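PDB 3LD1: replicase polyprotein 1a from Avian infectious bronchitis virus, which is cut by its own viral proteinases into non-structural proteins for replication, among them nsp2, of which the fragment crystallised, nsp2a, is of uncertain function. Local coordinates for residues Asn271-Glu283 with Trp318-Phe330. The protein carries 3 engineered substitutions. Numbering follows the deposited sequence.
Sequences NIPNAPRGTKGFE and WSAILGGHLCYVF
K280 and H325 face each other in a single β-bridge, their CA atoms 4.5 Å apart, and two backbone bonds fasten K280 to the hairpin end. K280 N donates to G324 O (2.8 Å), and L326 N returns a bond to K280 O. CA of H325 also comes within 3.1 Å of K280 O, a CA-H...O contact beside the N-H bond. Water extends the bridge at both ends, one molecule donating to the carbonyls of G278 and G324, the other accepting from F282 N and donating to L326 O.

The side chains of K280 and H325 run alongside each other, the aliphatic part of the lysine passing the imidazole, with CD of K280 3.8 Å from NE2 of H325. F282 reaches the same imidazole with the end of its phenyl ring, CZ lying 3.3 Å from H325 CD2. The two ring planes are nearly parallel (13°) but slid apart, leaving little overlap; F249 stacks on H325 and also touches F282. ND1 of H325 donates to G323 O, tying the ring to its own turn. In an apolar patch, with CG1 set between N and the carbonyl carbon (chi1 71°), I272 carries CD1 onto L326, 3.6 Å from CB, the two side chains crossing at about a right angle. CG2 of T279 lies between I272 and I321, whose CD1 also meets CD of P276. T279 is held by its own turn, its hydroxyl and N-H both donating to P276 O from one face of that carbonyl.

The arrangement is a type I' β-hairpin, strands 316-322 and 325-332, whose tip docks against the loop with two type II turns, I272-A275 and P276-T279, that joins antiparallel strands 265-269 and 281-285, linking the hairpin's mixed sheet to the neighbouring four-stranded sheet.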
ATOM      1  N   ASN A 271      35.174   5.892   9.544  1.00 45.24           N
ATOM      2  CA  ASN A 271      36.231   5.011  10.068  1.00 45.81           C
ATOM      3  C   ASN A 271      35.866   3.527   9.996  1.00 46.41           C
ATOM      4  O   ASN A 271      35.845   2.827  11.027  1.00 44.16           O
ATOM      5  CB  ASN A 271      36.620   5.402  11.496  1.00 44.38           C
ATOM      6  CG  ASN A 271      37.068   6.812  11.579  1.00 44.19           C
ATOM      7  OD1 ASN A 271      38.132   7.144  11.108  1.00 42.07           O
ATOM      8  ND2 ASN A 271      36.236   7.671  12.161  1.00 44.71           N
ATOM      9  N   ILE A 272      35.559   3.061   8.775  1.00 48.14           N
ATOM     10  CA  ILE A 272      35.185   1.648   8.596  1.00 49.56           C
ATOM     11  C   ILE A 272      36.404   0.884   9.065  1.00 50.58           C
ATOM     12  O   ILE A 272      37.531   1.332   8.905  1.00 49.42           O
ATOM     13  CB  ILE A 272      34.849   1.239   7.183  1.00 50.03           C
ATOM     14  CG1 ILE A 272      36.116   1.219   6.328  1.00 48.20           C
ATOM     15  CG2 ILE A 272      33.757   2.155   6.594  1.00 51.32           C
ATOM     16  CD1 ILE A 272      35.844   1.431   4.931  1.00 44.71           C
ATOM     17  N   PRO A 273      36.156  -0.211   9.756  1.00 51.72           N
ATOM     18  CA  PRO A 273      37.220  -0.920  10.392  1.00 52.89           C
ATOM     19  C   PRO A 273      38.057  -1.470   9.291  1.00 53.55           C
ATOM     20  O   PRO A 273      37.526  -1.756   8.200  1.00 54.01           O
ATOM     21  CB  PRO A 273      36.491  -2.061  11.122  1.00 52.96           C
ATOM     22  CG  PRO A 273      35.062  -1.565  11.252  1.00 51.90           C
ATOM     23  CD  PRO A 273      34.836  -0.807  10.020  1.00 51.66           C
ATOM     24  N   ASN A 274      39.355  -1.555   9.570  1.00 53.98           N
ATOM     25  CA  ASN A 274      40.281  -2.307   8.756  1.00 54.12           C
ATOM     26  C   ASN A 274      40.743  -1.617   7.476  1.00 52.74           C
ATOM     27  O   ASN A 274      41.198  -2.272   6.552  1.00 52.45           O
ATOM     28  CB  ASN A 274      39.659  -3.679   8.454  1.00 55.22           C
ATOM     29  CG  ASN A 274      39.519  -4.550   9.718  1.00 58.38           C
ATOM     30  OD1 ASN A 274      40.422  -4.599  10.614  1.00 59.56           O
ATOM     31  ND2 ASN A 274      38.398  -5.231   9.802  1.00 56.89           N
ATOM     32  N   ALA A 275      40.677  -0.295   7.473  1.00 51.37           N
ATOM     33  CA  ALA A 275      41.235   0.564   6.443  1.00 50.38           C
ATOM     34  C   ALA A 275      41.880   1.742   7.152  1.00 49.67           C
ATOM     35  O   ALA A 275      41.750   1.885   8.363  1.00 49.82           O
ATOM     36  CB  ALA A 275      40.113   1.069   5.588  1.00 50.69           C
ATOM     37  N   PRO A 276      42.551   2.625   6.423  1.00 48.69           N
ATOM     38  CA  PRO A 276      43.041   3.832   7.157  1.00 47.50           C
ATOM     39  C   PRO A 276      41.973   4.704   7.939  1.00 46.67           C
ATOM     40  O   PRO A 276      40.777   4.834   7.534  1.00 45.04           O
ATOM     41  CB  PRO A 276      43.742   4.662   6.062  1.00 47.50           C
ATOM     42  CG  PRO A 276      44.101   3.589   5.022  1.00 50.72           C
ATOM     43  CD  PRO A 276      42.961   2.597   5.016  1.00 47.67           C
ATOM     44  N   ARG A 277      42.438   5.287   9.060  1.00 45.82           N
ATOM     45  CA  ARG A 277      41.646   6.232   9.824  1.00 44.91           C
ATOM     46  C   ARG A 277      41.045   7.198   8.855  1.00 43.38           C
ATOM     47  O   ARG A 277      41.762   7.734   7.938  1.00 41.13           O
ATOM     48  CB  ARG A 277      42.531   7.029  10.813  1.00 46.20           C
ATOM     49  CG  ARG A 277      42.444   6.505  12.293  1.00 47.07           C
ATOM     50  CD  ARG A 277      40.962   6.199  12.672  1.00 49.79           C
ATOM     51  NE  ARG A 277      40.371   7.187  13.551  1.00 51.78           N
ATOM     52  CZ  ARG A 277      39.388   6.918  14.395  1.00 53.98           C
ATOM     53  NH1 ARG A 277      38.892   5.693  14.443  1.00 52.67           N
ATOM     54  NH2 ARG A 277      38.919   7.870  15.193  1.00 54.20           N
ATOM     55  N   GLY A 278      39.736   7.405   9.045  1.00 41.36           N
ATOM     56  CA  GLY A 278      39.012   8.456   8.347  1.00 37.66           C
ATOM     57  C   GLY A 278      38.436   7.965   7.058  1.00 36.96           C
ATOM     58  O   GLY A 278      37.794   8.731   6.365  1.00 36.05           O
ATOM     59  N   THR A 279      38.670   6.688   6.725  1.00 36.42           N
ATOM     60  CA  THR A 279      38.018   6.067   5.575  1.00 35.85           C
ATOM     61  C   THR A 279      36.539   5.856   5.856  1.00 35.86           C
ATOM     62  O   THR A 279      36.189   5.298   6.872  1.00 36.08           O
ATOM     63  CB  THR A 279      38.626   4.682   5.253  1.00 36.03           C
ATOM     64  OG1 THR A 279      40.048   4.785   5.117  1.00 37.90           O
ATOM     65  CG2 THR A 279      38.070   4.160   3.931  1.00 35.86           C
ATOM     66  N   LYS A 280      35.668   6.212   4.926  1.00 35.89           N
ATOM     67  CA  LYS A 280      34.258   5.972   5.095  1.00 36.67           C
ATOM     68  C   LYS A 280      33.758   4.843   4.242  1.00 37.84           C
ATOM     69  O   LYS A 280      34.291   4.621   3.159  1.00 35.82           O
ATOM     70  CB  LYS A 280      33.482   7.211   4.645  1.00 35.41           C
ATOM     71  CG  LYS A 280      33.645   8.392   5.532  1.00 35.94           C
ATOM     72  CD  LYS A 280      32.907   9.650   4.981  1.00 39.58           C
ATOM     73  CE  LYS A 280      32.875  10.739   6.049  1.00 45.15           C
ATOM     74  NZ  LYS A 280      31.599  11.561   5.851  1.00 53.84           N
ATOM     75  N   GLY A 281      32.661   4.208   4.672  1.00 38.93           N
ATOM     76  CA  GLY A 281      32.053   3.194   3.837  1.00 40.79           C
ATOM     77  C   GLY A 281      30.542   3.142   3.878  1.00 42.55           C
ATOM     78  O   GLY A 281      29.877   3.950   4.524  1.00 42.35           O
ATOM     79  N   PHE A 282      29.986   2.173   3.175  1.00 43.63           N
ATOM     80  CA  PHE A 282      28.555   2.087   3.097  1.00 44.26           C
ATOM     81  C   PHE A 282      28.044   0.747   3.585  1.00 45.62           C
ATOM     82  O   PHE A 282      28.733  -0.283   3.436  1.00 44.10           O
ATOM     83  CB  PHE A 282      28.108   2.326   1.679  1.00 43.97           C
ATOM     84  CG  PHE A 282      28.763   3.537   0.981  1.00 45.52           C
ATOM     85  CD1 PHE A 282      28.464   4.862   1.372  1.00 46.34           C
ATOM     86  CD2 PHE A 282      29.679   3.338  -0.089  1.00 45.13           C
ATOM     87  CE1 PHE A 282      29.003   5.935   0.685  1.00 45.25           C
ATOM     88  CE2 PHE A 282      30.245   4.409  -0.766  1.00 44.68           C
ATOM     89  CZ  PHE A 282      29.880   5.715  -0.399  1.00 44.38           C
ATOM     90  N   GLU A 283      26.864   0.792   4.239  1.00 47.55           N
ATOM     91  CA  GLU A 283      26.077  -0.415   4.675  1.00 49.59           C
ATOM     92  C   GLU A 283      24.634  -0.326   4.189  1.00 48.59           C
ATOM     93  O   GLU A 283      23.857   0.512   4.735  1.00 49.54           O
ATOM     94  CB  GLU A 283      26.002  -0.520   6.196  1.00 48.65           C
ATOM     95  CG  GLU A 283      27.039  -1.392   6.875  1.00 52.85           C
ATOM     96  CD  GLU A 283      27.071  -1.161   8.416  1.00 53.59           C
ATOM     97  OE1 GLU A 283      28.172  -1.163   9.023  1.00 57.17           O
ATOM     98  OE2 GLU A 283      25.998  -0.906   9.015  1.00 58.89           O
ATOM     99  N   TRP A 318      38.159  -5.176  -7.422  1.00 38.53           N
ATOM    100  CA  TRP A 318      38.941  -4.773  -6.223  1.00 39.14           C
ATOM    101  C   TRP A 318      38.150  -3.700  -5.410  1.00 39.10           C
ATOM    102  O   TRP A 318      37.134  -3.151  -5.868  1.00 39.23           O
ATOM    103  CB  TRP A 318      40.311  -4.206  -6.662  1.00 38.98           C
ATOM    104  CG  TRP A 318      41.024  -5.099  -7.629  1.00 41.61           C
ATOM    105  CD1 TRP A 318      42.023  -6.034  -7.328  1.00 41.81           C
ATOM    106  CD2 TRP A 318      40.796  -5.213  -9.063  1.00 41.53           C
ATOM    107  NE1 TRP A 318      42.399  -6.693  -8.486  1.00 43.90           N
ATOM    108  CE2 TRP A 318      41.672  -6.218  -9.551  1.00 43.47           C
ATOM    109  CE3 TRP A 318      39.954  -4.569  -9.964  1.00 41.85           C
ATOM    110  CZ2 TRP A 318      41.725  -6.585 -10.910  1.00 45.14           C
ATOM    111  CZ3 TRP A 318      39.990  -4.960 -11.335  1.00 45.19           C
ATOM    112  CH2 TRP A 318      40.881  -5.960 -11.786  1.00 41.70           C
ATOM    113  N   SER A 319      38.669  -3.362  -4.238  1.00 38.19           N
ATOM    114  CA  SER A 319      38.258  -2.201  -3.518  1.00 37.83           C
ATOM    115  C   SER A 319      39.318  -1.189  -3.738  1.00 37.53           C
ATOM    116  O   SER A 319      40.445  -1.563  -4.030  1.00 38.37           O
ATOM    117  CB  SER A 319      38.107  -2.512  -2.032  1.00 36.53           C
ATOM    118  OG  SER A 319      39.252  -3.116  -1.514  1.00 41.74           O
ATOM    119  N   ALA A 320      38.947   0.087  -3.673  1.00 37.52           N
ATOM    120  CA  ALA A 320      39.853   1.217  -3.774  1.00 36.99           C
ATOM    121  C   ALA A 320      39.243   2.317  -2.922  1.00 37.98           C
ATOM    122  O   ALA A 320      38.016   2.463  -2.859  1.00 37.46           O
ATOM    123  CB  ALA A 320      39.966   1.681  -5.264  1.00 37.34           C
ATOM    124  N   ILE A 321      40.065   3.058  -2.202  1.00 37.94           N
ATOM    125  CA  ILE A 321      39.487   4.143  -1.446  1.00 39.04           C
ATOM    126  C   ILE A 321      39.454   5.419  -2.264  1.00 38.92           C
ATOM    127  O   ILE A 321      40.473   6.016  -2.457  1.00 39.37           O
ATOM    128  CB  ILE A 321      40.249   4.384  -0.154  1.00 38.98           C
ATOM    129  CG1 ILE A 321      39.980   3.192   0.774  1.00 40.43           C
ATOM    130  CG2 ILE A 321      39.797   5.712   0.433  1.00 36.90           C
ATOM    131  CD1 ILE A 321      40.996   3.039   1.809  1.00 38.47           C
ATOM    132  N   LEU A 322      38.272   5.835  -2.696  1.00 38.79           N
ATOM    133  CA  LEU A 322      38.108   7.018  -3.560  1.00 38.69           C
ATOM    134  C   LEU A 322      37.334   8.112  -2.868  1.00 38.71           C
ATOM    135  O   LEU A 322      36.365   7.838  -2.109  1.00 38.85           O
ATOM    136  CB  LEU A 322      37.431   6.618  -4.863  1.00 38.43           C
ATOM    137  CG  LEU A 322      38.063   5.364  -5.537  1.00 39.65           C
ATOM    138  CD1 LEU A 322      37.196   4.896  -6.710  1.00 40.96           C
ATOM    139  CD2 LEU A 322      39.433   5.673  -6.071  1.00 32.27           C
ATOM    140  N   GLY A 323      37.787   9.355  -3.042  1.00 38.64           N
ATOM    141  CA  GLY A 323      37.174  10.461  -2.313  1.00 38.52           C
ATOM    142  C   GLY A 323      36.909  10.073  -0.860  1.00 38.99           C
ATOM    143  O   GLY A 323      35.888  10.392  -0.317  1.00 40.35           O
ATOM    144  N   GLY A 324      37.802   9.330  -0.243  1.00 38.46           N
ATOM    145  CA  GLY A 324      37.690   9.014   1.177  1.00 38.34           C
ATOM    146  C   GLY A 324      36.730   7.916   1.537  1.00 37.94           C
ATOM    147  O   GLY A 324      36.532   7.679   2.725  1.00 37.68           O
ATOM    148  N   HIS A 325      36.151   7.273   0.520  1.00 37.56           N
ATOM    149  CA  HIS A 325      35.150   6.206   0.668  1.00 37.60           C
ATOM    150  C   HIS A 325      35.635   4.905   0.052  1.00 38.64           C
ATOM    151  O   HIS A 325      36.142   4.896  -1.117  1.00 39.09           O
ATOM    152  CB  HIS A 325      33.903   6.524  -0.155  1.00 36.83           C
ATOM    153  CG  HIS A 325      33.110   7.664   0.372  1.00 38.59           C
ATOM    154  ND1 HIS A 325      33.418   8.980   0.079  1.00 40.66           N
ATOM    155  CD2 HIS A 325      32.014   7.695   1.168  1.00 36.58           C
ATOM    156  CE1 HIS A 325      32.557   9.778   0.694  1.00 38.69           C
ATOM    157  NE2 HIS A 325      31.722   9.023   1.391  1.00 42.72           N
ATOM    158  N   LEU A 326      35.350   3.804   0.737  1.00 38.85           N
ATOM    159  CA  LEU A 326      35.717   2.476   0.268  1.00 40.19           C
ATOM    160  C   LEU A 326      34.769   2.088  -0.832  1.00 41.85           C
ATOM    161  O   LEU A 326      33.556   1.904  -0.590  1.00 42.46           O
ATOM    162  CB  LEU A 326      35.624   1.445   1.357  1.00 39.50           C
ATOM    163  CG  LEU A 326      36.733   0.411   1.524  1.00 43.85           C
ATOM    164  CD1 LEU A 326      36.163  -0.873   2.133  1.00 45.22           C
ATOM    165  CD2 LEU A 326      37.496   0.077   0.266  1.00 43.61           C
ATOM    166  N   CYS A 327      35.303   2.023  -2.062  1.00 41.58           N
ATOM    167  CA  CYS A 327      34.486   1.721  -3.204  1.00 40.67           C
ATOM    168  C   CYS A 327      34.900   0.390  -3.818  1.00 40.26           C
ATOM    169  O   CYS A 327      35.892  -0.212  -3.427  1.00 40.37           O
ATOM    170  CB  CYS A 327      34.602   2.821  -4.244  1.00 41.16           C
ATOM    171  SG  CYS A 327      34.031   4.435  -3.797  1.00 41.27           S
ATOM    172  N   TYR A 328      34.096  -0.078  -4.752  1.00 39.79           N
ATOM    173  CA  TYR A 328      34.382  -1.223  -5.573  1.00 38.92           C
ATOM    174  C   TYR A 328      34.825  -0.650  -6.879  1.00 40.37           C
ATOM    175  O   TYR A 328      34.266   0.349  -7.384  1.00 40.07           O
ATOM    176  CB  TYR A 328      33.111  -1.959  -5.857  1.00 37.86           C
ATOM    177  CG  TYR A 328      33.261  -3.180  -6.743  1.00 39.26           C
ATOM    178  CD1 TYR A 328      33.866  -4.352  -6.249  1.00 33.84           C
ATOM    179  CD2 TYR A 328      32.775  -3.174  -8.084  1.00 36.21           C
ATOM    180  CE1 TYR A 328      33.995  -5.463  -7.062  1.00 40.89           C
ATOM    181  CE2 TYR A 328      32.893  -4.288  -8.898  1.00 34.67           C
ATOM    182  CZ  TYR A 328      33.503  -5.437  -8.388  1.00 39.18           C
ATOM    183  OH  TYR A 328      33.612  -6.580  -9.158  1.00 38.22           O
ATOM    184  N   VAL A 329      35.786  -1.341  -7.469  1.00 41.82           N
ATOM    185  CA  VAL A 329      36.472  -0.850  -8.616  1.00 43.68           C
ATOM    186  C   VAL A 329      36.628  -2.099  -9.524  1.00 45.82           C
ATOM    187  O   VAL A 329      36.970  -3.200  -9.066  1.00 45.60           O
ATOM    188  CB  VAL A 329      37.753  -0.148  -8.064  1.00 43.91           C
ATOM    189  CG1 VAL A 329      39.010  -1.007  -8.059  1.00 41.77           C
ATOM    190  CG2 VAL A 329      37.943   1.120  -8.626  1.00 45.03           C
ATOM    191  N   PHE A 330      36.320  -1.943 -10.806  1.00 47.48           N
ATOM    192  CA  PHE A 330      36.464  -3.018 -11.741  1.00 48.52           C
ATOM    193  C   PHE A 330      36.987  -2.526 -13.084  1.00 51.02           C
ATOM    194  O   PHE A 330      36.842  -1.373 -13.395  1.00 52.33           O
ATOM    195  CB  PHE A 330      35.135  -3.755 -11.910  1.00 47.95           C
ATOM    196  CG  PHE A 330      34.012  -2.940 -12.488  1.00 43.50           C
ATOM    197  CD1 PHE A 330      33.216  -2.163 -11.674  1.00 44.61           C
ATOM    198  CD2 PHE A 330      33.686  -3.045 -13.836  1.00 43.71           C
ATOM    199  CE1 PHE A 330      32.114  -1.468 -12.193  1.00 44.32           C
ATOM    200  CE2 PHE A 330      32.579  -2.361 -14.397  1.00 41.74           C
ATOM    201  CZ  PHE A 330      31.808  -1.562 -13.573  1.00 45.03           C
TER
HETATM  202  O   HOH W   1      36.709  10.169   4.603  1.00 45.29           O
HETATM  203  O   HOH W   2      32.158   0.704   1.368  1.00 39.73           O